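Local coordinates for ethyl tert-butyl ether degradation EthD protein (Ralstonia eutropha JMP134, PDB 3BF4) that is of unknown function but belongs to the EthD family, which is generally assigned an oxidoreductase role, and adopts a ferredoxin-like fold, at residues D42-M45 with P46-K49. The protein carries 3 engineered substitutions. Sequence-based numbering, arbitrary orientation.
With EDO (1,2-ethanediol), chain C.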
ATOM      1  N   ASP A  42      18.110   4.049   1.795  1.00 56.33           N
ATOM      2  CA  ASP A  42      19.386   3.412   2.233  0.50 57.38           C
ATOM      3  C   ASP A  42      19.770   3.643   3.697  1.00 56.46           C
ATOM      4  O   ASP A  42      20.587   2.879   4.213  1.00 56.86           O
ATOM      5  CB  ASP A  42      20.625   3.585   1.277  0.50 57.48           C
ATOM      6  CG  ASP A  42      20.398   4.537   0.101  0.50 59.04           C
ATOM      7  OD1 ASP A  42      19.423   4.314  -0.647  0.50 63.66           O
ATOM      8  OD2 ASP A  42      21.224   5.457  -0.121  0.50 57.93           O
ATOM      9  N   ARG A  43      19.187   4.646   4.372  1.00 56.85           N
ATOM     10  CA  ARG A  43      19.513   4.936   5.796  1.00 57.81           C
ATOM     11  C   ARG A  43      18.351   4.668   6.738  1.00 56.18           C
ATOM     12  O   ARG A  43      18.473   3.872   7.666  1.00 55.81           O
ATOM     13  CB  ARG A  43      19.974   6.394   5.980  1.00 59.23           C
ATOM     14  CG  ARG A  43      21.170   6.830   5.115  1.00 64.94           C
ATOM     15  CD  ARG A  43      22.478   6.391   5.702  1.00 73.77           C
ATOM     16  NE  ARG A  43      22.839   7.207   6.872  1.00 80.12           N
ATOM     17  CZ  ARG A  43      23.540   8.355   6.862  1.00 79.15           C
ATOM     18  NH1 ARG A  43      24.005   8.903   5.725  1.00 79.94           N
ATOM     19  NH2 ARG A  43      23.788   8.976   8.022  1.00 76.35           N
ATOM     20  N   HIS A  44      17.212   5.307   6.484  1.00 56.26           N
ATOM     21  CA  HIS A  44      16.068   5.184   7.378  1.00 55.18           C
ATOM     22  C   HIS A  44      15.428   3.781   7.417  1.00 56.12           C
ATOM     23  O   HIS A  44      15.325   3.202   8.500  1.00 58.48           O
ATOM     24  CB  HIS A  44      15.019   6.253   7.081  1.00 54.97           C
ATOM     25  CG  HIS A  44      13.859   6.240   8.030  1.00 54.23           C
ATOM     26  ND1 HIS A  44      13.940   6.732   9.316  1.00 53.32           N
ATOM     27  CD2 HIS A  44      12.591   5.808   7.872  1.00 54.23           C
ATOM     28  CE1 HIS A  44      12.770   6.600   9.907  1.00 53.17           C
ATOM     29  NE2 HIS A  44      11.936   6.039   9.055  1.00 52.65           N
HETATM   30  N   MSE A  45      15.019   3.250   6.265  1.00 55.52           N
HETATM   31  CA  MSE A  45      14.329   1.939   6.201  1.00 54.91           C
HETATM   32  C   MSE A  45      15.128   0.747   6.765  1.00 54.59           C
HETATM   33  O   MSE A  45      14.546  -0.081   7.468  1.00 54.61           O
HETATM   34  CB  MSE A  45      13.824   1.625   4.787  1.00 55.08           C
HETATM   35  CG  MSE A  45      12.732   2.558   4.250  1.00 56.60           C
HETATM   36 SE   MSE A  45      11.115   2.485   5.283  0.75 58.23          SE
HETATM   37  CE  MSE A  45      10.663   0.600   4.982  1.00 55.00           C
ATOM     38  N   PRO A  46      16.433   0.632   6.440  1.00 54.53           N
ATOM     39  CA  PRO A  46      17.248  -0.410   7.057  1.00 54.50           C
ATOM     40  C   PRO A  46      17.361  -0.256   8.589  1.00 54.64           C
ATOM     41  O   PRO A  46      17.407  -1.272   9.302  1.00 55.26           O
ATOM     42  CB  PRO A  46      18.609  -0.235   6.361  1.00 56.17           C
ATOM     43  CG  PRO A  46      18.239   0.374   5.051  1.00 56.71           C
ATOM     44  CD  PRO A  46      17.228   1.368   5.444  1.00 54.60           C
HETATM   45  N   MSE A  47      17.408   0.991   9.077  1.00 53.69           N
HETATM   46  CA  MSE A  47      17.394   1.253  10.521  1.00 53.93           C
HETATM   47  C   MSE A  47      16.056   0.821  11.141  1.00 53.67           C
HETATM   48  O   MSE A  47      16.058   0.164  12.173  1.00 52.43           O
HETATM   49  CB  MSE A  47      17.725   2.718  10.845  1.00 52.73           C
HETATM   50  CG  MSE A  47      17.735   3.069  12.342  1.00 53.99           C
HETATM   51 SE   MSE A  47      15.951   3.457  13.106  0.75 57.75          SE
HETATM   52  CE  MSE A  47      15.460   4.961  11.950  1.00 54.71           C
ATOM     53  N   VAL A  48      14.930   1.182  10.522  1.00 53.67           N
ATOM     54  CA  VAL A  48      13.607   0.799  11.059  1.00 53.48           C
ATOM     55  C   VAL A  48      13.448  -0.733  11.086  1.00 53.77           C
ATOM     56  O   VAL A  48      12.933  -1.287  12.070  1.00 51.07           O
ATOM     57  CB  VAL A  48      12.415   1.445  10.291  1.00 53.74           C
ATOM     58  CG1 VAL A  48      11.076   0.959  10.861  1.00 50.50           C
ATOM     59  CG2 VAL A  48      12.497   2.982  10.348  1.00 49.88           C
ATOM     60  N   LYS A  49      13.900  -1.402  10.019  1.00 54.32           N
ATOM     61  CA  LYS A  49      13.845  -2.867   9.944  1.00 53.92           C
ATOM     62  C   LYS A  49      14.721  -3.506  11.020  1.00 53.65           C
ATOM     63  O   LYS A  49      14.298  -4.481  11.630  1.00 53.44           O
ATOM     64  CB  LYS A  49      14.237  -3.380   8.549  1.00 54.92           C
ATOM     65  CG  LYS A  49      14.176  -4.918   8.356  1.00 55.27           C
ATOM     66  CD  LYS A  49      12.770  -5.471   8.574  1.00 56.86           C
ATOM     67  CE  LYS A  49      12.686  -6.911   8.114  1.00 55.80           C
ATOM     68  NZ  LYS A  49      13.534  -7.808   8.946  1.00 47.11           N
TER
HETATM   69  C1  EDO C 109       9.091   4.565   7.622  1.00 52.25           C
HETATM   70  O1  EDO C 109       8.388   5.514   6.796  1.00 48.24           O
HETATM   71  C2  EDO C 109       8.970   4.868   9.119  1.00 47.90           C
HETATM   72  O2  EDO C 109       8.762   6.265   9.355  1.00 50.81           O
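Val48 N donates to His44 O at 2.9 Å and Lys49 N to Met45 O at 2.9 Å, two regular i to i+4 bonds of one continuous helix. The turn before them is looser. Met47 N reaches Arg43 O only weakly, at 3.4 Å, and Pro46 has no N-H to give, so the helix kinks here. Met45 and Met47 are both selenomethionines. The proline ring sits against the preceding turn, with CG 3.5 Å from Asp42 O. Its CD lies close to Met45 CB, as the direct Met45-Pro46 link requires.

His44 and Val48 lie one turn apart. The histidine CG is anti to the backbone N (chi1 -176°), and this brings the imidazole back over the next turn. Val48 CG2 lies over one face of the ring in a CH-pi contact, 3.7 Å from the ring centroid and offset toward the rim. Met47 bends at chi2 and chi3, and its CE comes up obliquely to 3.5 Å from His44 ND1. That nitrogen is hydrogen-bonded to Asp104, which probably holds the ring in this rotation. A 1,2-ethanediol, probably from the crystallisation liquor, lies at the ring edge. Its O2 makes a weak hydrogen bond of 3.2 Å to His44 NE2, and its C1 touches Met45 SE. Tyr27 and Tyr40 also hydrogen-bond to the diol.

In this ferredoxin-like fold, helix 37-52 packs on the antiparallel sheet. Met45 reaches strands 58-66 and 76-84, and Val48 touches Phe82. His44, Met47 and Val48 all meet Ile101 of the neighbouring helix 87-103.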